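DUF2235 domain-containing protein (Pseudomonas aeruginosa, PDB 4O5P) is a type VI secretion effector of the Tle1 family that probably hydrolyses phospholipids of target-cell membranes. Local coordinates at residues 508-520 / 544-557. Numbering follows the deposited sequence.
Sequences AQQKAWEALHKRR and WDRNVALIGGEDQL
Leu516 of helix 507-528 lays its two methyl groups against Trp544, Asn547 and Val548 of helix 538-550 and against Leu557 beyond the turn. Its side chain starts beside the backbone N (chi1 -66°), which turns the branch toward the second helix. Leu516 CG rests on Asn547 CB at 3.6 Å. From there the branches part. Leu516 CD2 sits over one face of the Trp544 six-membered ring, a CH-pi contact 3.6 Å from its centroid, and also touches Val548 CG2. Leu516 CD1 goes the other way and meets Leu557 CD1 at 3.8 Å, with Ile551 CG1 a little farther off. Arg519 CG and the Arg520 guanidinium approach the same indole obliquely; Arg519 NE makes a salt bridge with Glu523, and its NH2 bonds Pro534 O.

Where the helices come closest, small Ala512 lies against Asn547 and Leu550. Beyond it, Ile551 CD1 stands over the five-membered ring of Trp513, 3.4 Å from its centroid, while Phe566 also meets this indole. The one hydrogen bond across the contact is at the C-terminal end of helix 538-550, where Gln509 NE2 gives a nearly straight bond (172°) to Leu550 O at 2.8 Å.

The axes of segments 508-520 and 544-550, in the C-terminal family region, cross at -125°. Their union is mainly apolar, with a CH-pi contact on each of the two indoles. The single hydrogen bond from the Gln509 amide gives a polar partner to a helix-end carbonyl.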
loop_
_atom_site.group_PDB
_atom_site.type_symbol
_atom_site.label_atom_id
_atom_site.label_comp_id
_atom_site.label_asym_id
_atom_site.label_seq_id
_atom_site.Cartn_x
_atom_site.Cartn_y
_atom_site.Cartn_z
ATOM N N ALA A 508 18.194 -9.250 -25.767
ATOM C CA ALA A 508 19.589 -8.929 -25.512
ATOM C C ALA A 508 19.724 -7.826 -24.474
ATOM O O ALA A 508 20.404 -7.989 -23.453
ATOM C CB ALA A 508 20.252 -8.503 -26.806
ATOM N N GLN A 509 19.075 -6.700 -24.764
ATOM C CA GLN A 509 19.104 -5.521 -23.914
ATOM C C GLN A 509 18.523 -5.830 -22.531
ATOM O O GLN A 509 18.968 -5.288 -21.512
ATOM C CB GLN A 509 18.335 -4.371 -24.584
ATOM C CG GLN A 509 19.156 -3.506 -25.565
ATOM C CD GLN A 509 19.541 -4.241 -26.849
ATOM O OE1 GLN A 509 18.778 -5.069 -27.364
ATOM N NE2 GLN A 509 20.740 -3.944 -27.366
ATOM N N GLN A 510 17.540 -6.721 -22.514
ATOM C CA GLN A 510 16.888 -7.165 -21.290
ATOM C C GLN A 510 17.887 -7.855 -20.357
ATOM O O GLN A 510 18.055 -7.457 -19.189
ATOM C CB GLN A 510 15.756 -8.108 -21.679
ATOM C CG GLN A 510 14.884 -8.604 -20.547
ATOM C CD GLN A 510 13.625 -9.273 -21.064
ATOM O OE1 GLN A 510 13.153 -8.971 -22.165
ATOM N NE2 GLN A 510 13.080 -10.197 -20.280
ATOM N N LYS A 511 18.563 -8.874 -20.889
ATOM C CA LYS A 511 19.593 -9.597 -20.143
ATOM C C LYS A 511 20.720 -8.668 -19.714
ATOM O O LYS A 511 21.201 -8.740 -18.577
ATOM C CB LYS A 511 20.159 -10.734 -20.998
ATOM C CG LYS A 511 19.553 -12.094 -20.727
ATOM C CD LYS A 511 18.124 -12.200 -21.230
ATOM C CE LYS A 511 17.691 -13.665 -21.311
ATOM N NZ LYS A 511 16.415 -13.859 -22.071
ATOM N N ALA A 512 21.130 -7.786 -20.624
ATOM C CA ALA A 512 22.183 -6.817 -20.337
ATOM C C ALA A 512 21.834 -5.920 -19.143
ATOM O O ALA A 512 22.497 -5.972 -18.106
ATOM C CB ALA A 512 22.478 -5.972 -21.570
ATOM N N TRP A 513 20.801 -5.096 -19.305
ATOM C CA TRP A 513 20.310 -4.242 -18.224
ATOM C C TRP A 513 20.186 -5.011 -16.915
ATOM O O TRP A 513 20.624 -4.526 -15.867
ATOM C CB TRP A 513 18.946 -3.621 -18.573
ATOM C CG TRP A 513 19.002 -2.411 -19.472
ATOM C CD1 TRP A 513 18.546 -2.321 -20.762
ATOM C CD2 TRP A 513 19.526 -1.117 -19.144
ATOM N NE1 TRP A 513 18.762 -1.054 -21.251
ATOM C CE2 TRP A 513 19.361 -0.298 -20.278
ATOM C CE3 TRP A 513 20.122 -0.572 -18.002
ATOM C CZ2 TRP A 513 19.768 1.033 -20.297
ATOM C CZ3 TRP A 513 20.535 0.745 -18.031
ATOM C CH2 TRP A 513 20.361 1.530 -19.171
ATOM N N GLU A 514 19.600 -6.202 -16.964
ATOM C CA GLU A 514 19.480 -6.991 -15.735
ATOM C C GLU A 514 20.834 -7.321 -15.073
ATOM O O GLU A 514 21.019 -7.069 -13.877
ATOM C CB GLU A 514 18.641 -8.250 -15.955
ATOM C CG GLU A 514 18.669 -9.238 -14.787
ATOM C CD GLU A 514 18.292 -8.630 -13.440
ATOM O OE1 GLU A 514 17.543 -7.630 -13.390
ATOM O OE2 GLU A 514 18.750 -9.163 -12.409
ATOM N N ALA A 515 21.783 -7.855 -15.839
ATOM C CA ALA A 515 23.065 -8.232 -15.246
ATOM C C ALA A 515 23.861 -7.017 -14.734
ATOM O O ALA A 515 24.519 -7.089 -13.669
ATOM C CB ALA A 515 23.883 -9.081 -16.219
ATOM N N LEU A 516 23.786 -5.905 -15.474
ATOM C CA LEU A 516 24.403 -4.644 -15.044
ATOM C C LEU A 516 23.788 -4.155 -13.727
ATOM O O LEU A 516 24.498 -3.722 -12.810
ATOM C CB LEU A 516 24.229 -3.549 -16.104
ATOM C CG LEU A 516 24.920 -3.718 -17.455
ATOM C CD1 LEU A 516 24.518 -2.616 -18.434
ATOM C CD2 LEU A 516 26.422 -3.742 -17.258
ATOM N N HIS A 517 22.461 -4.212 -13.660
ATOM C CA HIS A 517 21.717 -3.822 -12.469
ATOM C C HIS A 517 22.147 -4.685 -11.298
ATOM O O HIS A 517 22.453 -4.168 -10.234
ATOM C CB HIS A 517 20.210 -3.972 -12.717
ATOM C CG HIS A 517 19.345 -3.369 -11.648
ATOM N ND1 HIS A 517 18.866 -4.098 -10.578
ATOM C CD2 HIS A 517 18.856 -2.114 -11.498
ATOM C CE1 HIS A 517 18.132 -3.314 -9.806
ATOM N NE2 HIS A 517 18.104 -2.106 -10.344
ATOM N N LYS A 518 22.175 -5.996 -11.512
ATOM C CA LYS A 518 22.552 -6.976 -10.494
ATOM C C LYS A 518 23.894 -6.603 -9.872
ATOM O O LYS A 518 23.992 -6.364 -8.649
ATOM C CB LYS A 518 22.614 -8.375 -11.121
ATOM C CG LYS A 518 22.568 -9.542 -10.130
ATOM C CD LYS A 518 22.548 -10.917 -10.835
ATOM C CE LYS A 518 21.185 -11.252 -11.466
ATOM N NZ LYS A 518 20.966 -10.742 -12.866
ATOM N N ARG A 519 24.916 -6.512 -10.725
ATOM C CA ARG A 519 26.252 -6.131 -10.254
ATOM C C ARG A 519 26.259 -4.782 -9.510
ATOM O O ARG A 519 26.777 -4.684 -8.387
ATOM C CB ARG A 519 27.250 -6.118 -11.418
ATOM C CG ARG A 519 28.649 -5.700 -11.031
ATOM C CD ARG A 519 29.279 -6.654 -10.018
ATOM N NE ARG A 519 30.478 -6.063 -9.425
ATOM C CZ ARG A 519 31.351 -6.706 -8.652
ATOM N NH1 ARG A 519 31.181 -7.988 -8.359
ATOM N NH2 ARG A 519 32.408 -6.055 -8.175
ATOM N N ARG A 520 25.669 -3.760 -10.126
ATOM C CA ARG A 520 25.685 -2.410 -9.560
ATOM C C ARG A 520 25.008 -2.356 -8.183
ATOM O O ARG A 520 25.447 -1.629 -7.271
ATOM C CB ARG A 520 25.013 -1.441 -10.530
ATOM C CG ARG A 520 25.268 0.016 -10.230
ATOM C CD ARG A 520 26.756 0.306 -10.216
ATOM N NE ARG A 520 27.137 1.272 -11.242
ATOM C CZ ARG A 520 28.213 1.150 -12.007
ATOM N NH1 ARG A 520 28.496 2.074 -12.919
ATOM N NH2 ARG A 520 29.014 0.102 -11.849
ATOM N N TRP A 544 30.344 -7.720 -18.383
ATOM C CA TRP A 544 29.979 -6.363 -17.996
ATOM C C TRP A 544 30.131 -5.436 -19.189
ATOM O O TRP A 544 29.210 -4.691 -19.522
ATOM C CB TRP A 544 30.830 -5.873 -16.816
ATOM C CG TRP A 544 30.685 -4.394 -16.553
ATOM C CD1 TRP A 544 31.394 -3.382 -17.134
ATOM C CD2 TRP A 544 29.763 -3.767 -15.649
ATOM N NE1 TRP A 544 30.972 -2.164 -16.644
ATOM C CE2 TRP A 544 29.974 -2.376 -15.731
ATOM C CE3 TRP A 544 28.788 -4.249 -14.772
ATOM C CZ2 TRP A 544 29.235 -1.460 -14.973
ATOM C CZ3 TRP A 544 28.055 -3.338 -14.023
ATOM C CH2 TRP A 544 28.284 -1.963 -14.127
ATOM N N ASP A 545 31.277 -5.516 -19.860
ATOM C CA ASP A 545 31.541 -4.645 -21.005
ATOM C C ASP A 545 30.709 -4.966 -22.263
ATOM O O ASP A 545 30.313 -4.043 -23.001
ATOM C CB ASP A 545 33.036 -4.627 -21.319
ATOM C CG ASP A 545 33.869 -4.200 -20.125
ATOM O OD1 ASP A 545 33.452 -3.265 -19.411
ATOM O OD2 ASP A 545 34.938 -4.810 -19.899
ATOM N N ARG A 546 30.440 -6.253 -22.502
ATOM C CA ARG A 546 29.455 -6.652 -23.519
ATOM C C ARG A 546 28.135 -5.934 -23.257
ATOM O O ARG A 546 27.504 -5.397 -24.170
ATOM C CB ARG A 546 29.176 -8.158 -23.463
ATOM C CG ARG A 546 30.236 -9.051 -24.091
ATOM C CD ARG A 546 29.679 -10.449 -24.354
ATOM N NE ARG A 546 29.884 -11.391 -23.250
ATOM C CZ ARG A 546 31.038 -12.012 -22.991
ATOM N NH1 ARG A 546 32.121 -11.774 -23.725
ATOM N NH2 ARG A 546 31.124 -12.864 -21.981
ATOM N N ASN A 547 27.730 -5.940 -21.989
ATOM C CA ASN A 547 26.449 -5.377 -21.563
ATOM C C ASN A 547 26.397 -3.863 -21.690
ATOM O O ASN A 547 25.417 -3.297 -22.191
ATOM C CB ASN A 547 26.148 -5.816 -20.125
ATOM C CG ASN A 547 25.851 -7.292 -20.030
ATOM O OD1 ASN A 547 25.374 -7.894 -20.993
ATOM N ND2 ASN A 547 26.139 -7.891 -18.881
ATOM N N VAL A 548 27.464 -3.214 -21.234
ATOM C CA VAL A 548 27.617 -1.773 -21.360
ATOM C C VAL A 548 27.611 -1.378 -22.829
ATOM O O VAL A 548 27.225 -0.266 -23.177
ATOM C CB VAL A 548 28.913 -1.300 -20.673
ATOM C CG1 VAL A 548 29.144 0.189 -20.883
ATOM C CG2 VAL A 548 28.856 -1.618 -19.196
ATOM N N ALA A 549 28.025 -2.299 -23.695
ATOM C CA ALA A 549 27.984 -2.038 -25.127
ATOM C C ALA A 549 26.576 -2.229 -25.690
ATOM O O ALA A 549 26.148 -1.483 -26.572
ATOM C CB ALA A 549 28.996 -2.918 -25.865
ATOM N N LEU A 550 25.861 -3.227 -25.176
ATOM C CA LEU A 550 24.499 -3.510 -25.618
ATOM C C LEU A 550 23.529 -2.351 -25.333
ATOM O O LEU A 550 22.500 -2.225 -25.986
ATOM C CB LEU A 550 23.998 -4.836 -25.033
ATOM C CG LEU A 550 24.710 -6.083 -25.577
ATOM C CD1 LEU A 550 24.527 -7.301 -24.676
ATOM C CD2 LEU A 550 24.264 -6.391 -27.009
ATOM N N ILE A 551 23.853 -1.509 -24.359
ATOM C CA ILE A 551 23.293 -0.162 -24.363
ATOM C C ILE A 551 24.356 0.756 -24.940
ATOM O O ILE A 551 25.532 0.438 -24.887
ATOM C CB ILE A 551 22.940 0.365 -22.979
ATOM C CG1 ILE A 551 23.166 -0.694 -21.881
ATOM C CG2 ILE A 551 21.535 0.952 -23.024
ATOM C CD1 ILE A 551 22.065 -1.735 -21.769
ATOM N N GLY A 552 23.969 1.910 -25.462
ATOM C CA GLY A 552 24.934 2.762 -26.135
ATOM C C GLY A 552 26.035 3.367 -25.285
ATOM O O GLY A 552 26.295 4.569 -25.373
ATOM N N GLY A 553 26.691 2.546 -24.465
ATOM C CA GLY A 553 27.877 2.990 -23.750
ATOM C C GLY A 553 27.699 3.453 -22.311
ATOM O O GLY A 553 26.597 3.427 -21.762
ATOM N N GLU A 554 28.811 3.876 -21.712
ATOM C CA GLU A 554 28.873 4.296 -20.314
ATOM C C GLU A 554 27.850 5.375 -19.987
ATOM O O GLU A 554 27.283 5.385 -18.894
ATOM C CB GLU A 554 30.273 4.824 -19.998
ATOM C CG GLU A 554 30.619 4.826 -18.517
ATOM C CD GLU A 554 31.541 3.683 -18.135
ATOM O OE1 GLU A 554 31.543 2.646 -18.841
ATOM O OE2 GLU A 554 32.274 3.829 -17.133
ATOM N N ASP A 555 27.642 6.283 -20.936
ATOM C CA ASP A 555 26.595 7.299 -20.872
ATOM C C ASP A 555 25.295 6.733 -20.306
ATOM O O ASP A 555 24.683 7.315 -19.417
ATOM C CB ASP A 555 26.316 7.817 -22.288
ATOM C CG ASP A 555 26.328 9.329 -22.378
ATOM O OD1 ASP A 555 27.413 9.895 -22.629
ATOM O OD2 ASP A 555 25.251 9.947 -22.218
ATOM N N GLN A 556 24.893 5.580 -20.828
ATOM C CA GLN A 556 23.599 4.992 -20.507
ATOM C C GLN A 556 23.524 4.417 -19.093
ATOM O O GLN A 556 22.434 4.213 -18.560
ATOM C CB GLN A 556 23.245 3.918 -21.543
ATOM C CG GLN A 556 23.148 4.461 -22.958
ATOM C CD GLN A 556 22.279 5.699 -23.032
ATOM O OE1 GLN A 556 22.763 6.793 -23.314
ATOM N NE2 GLN A 556 20.989 5.537 -22.766
ATOM N N LEU A 557 24.678 4.162 -18.487
ATOM C CA LEU A 557 24.720 3.502 -17.183
ATOM C C LEU A 557 23.969 4.277 -16.093
ATOM O O LEU A 557 23.439 3.687 -15.155
ATOM C CB LEU A 557 26.168 3.234 -16.775
ATOM C CG LEU A 557 26.498 1.822 -16.300
ATOM C CD1 LEU A 557 25.812 0.766 -17.151
ATOM C CD2 LEU A 557 28.004 1.620 -16.305
#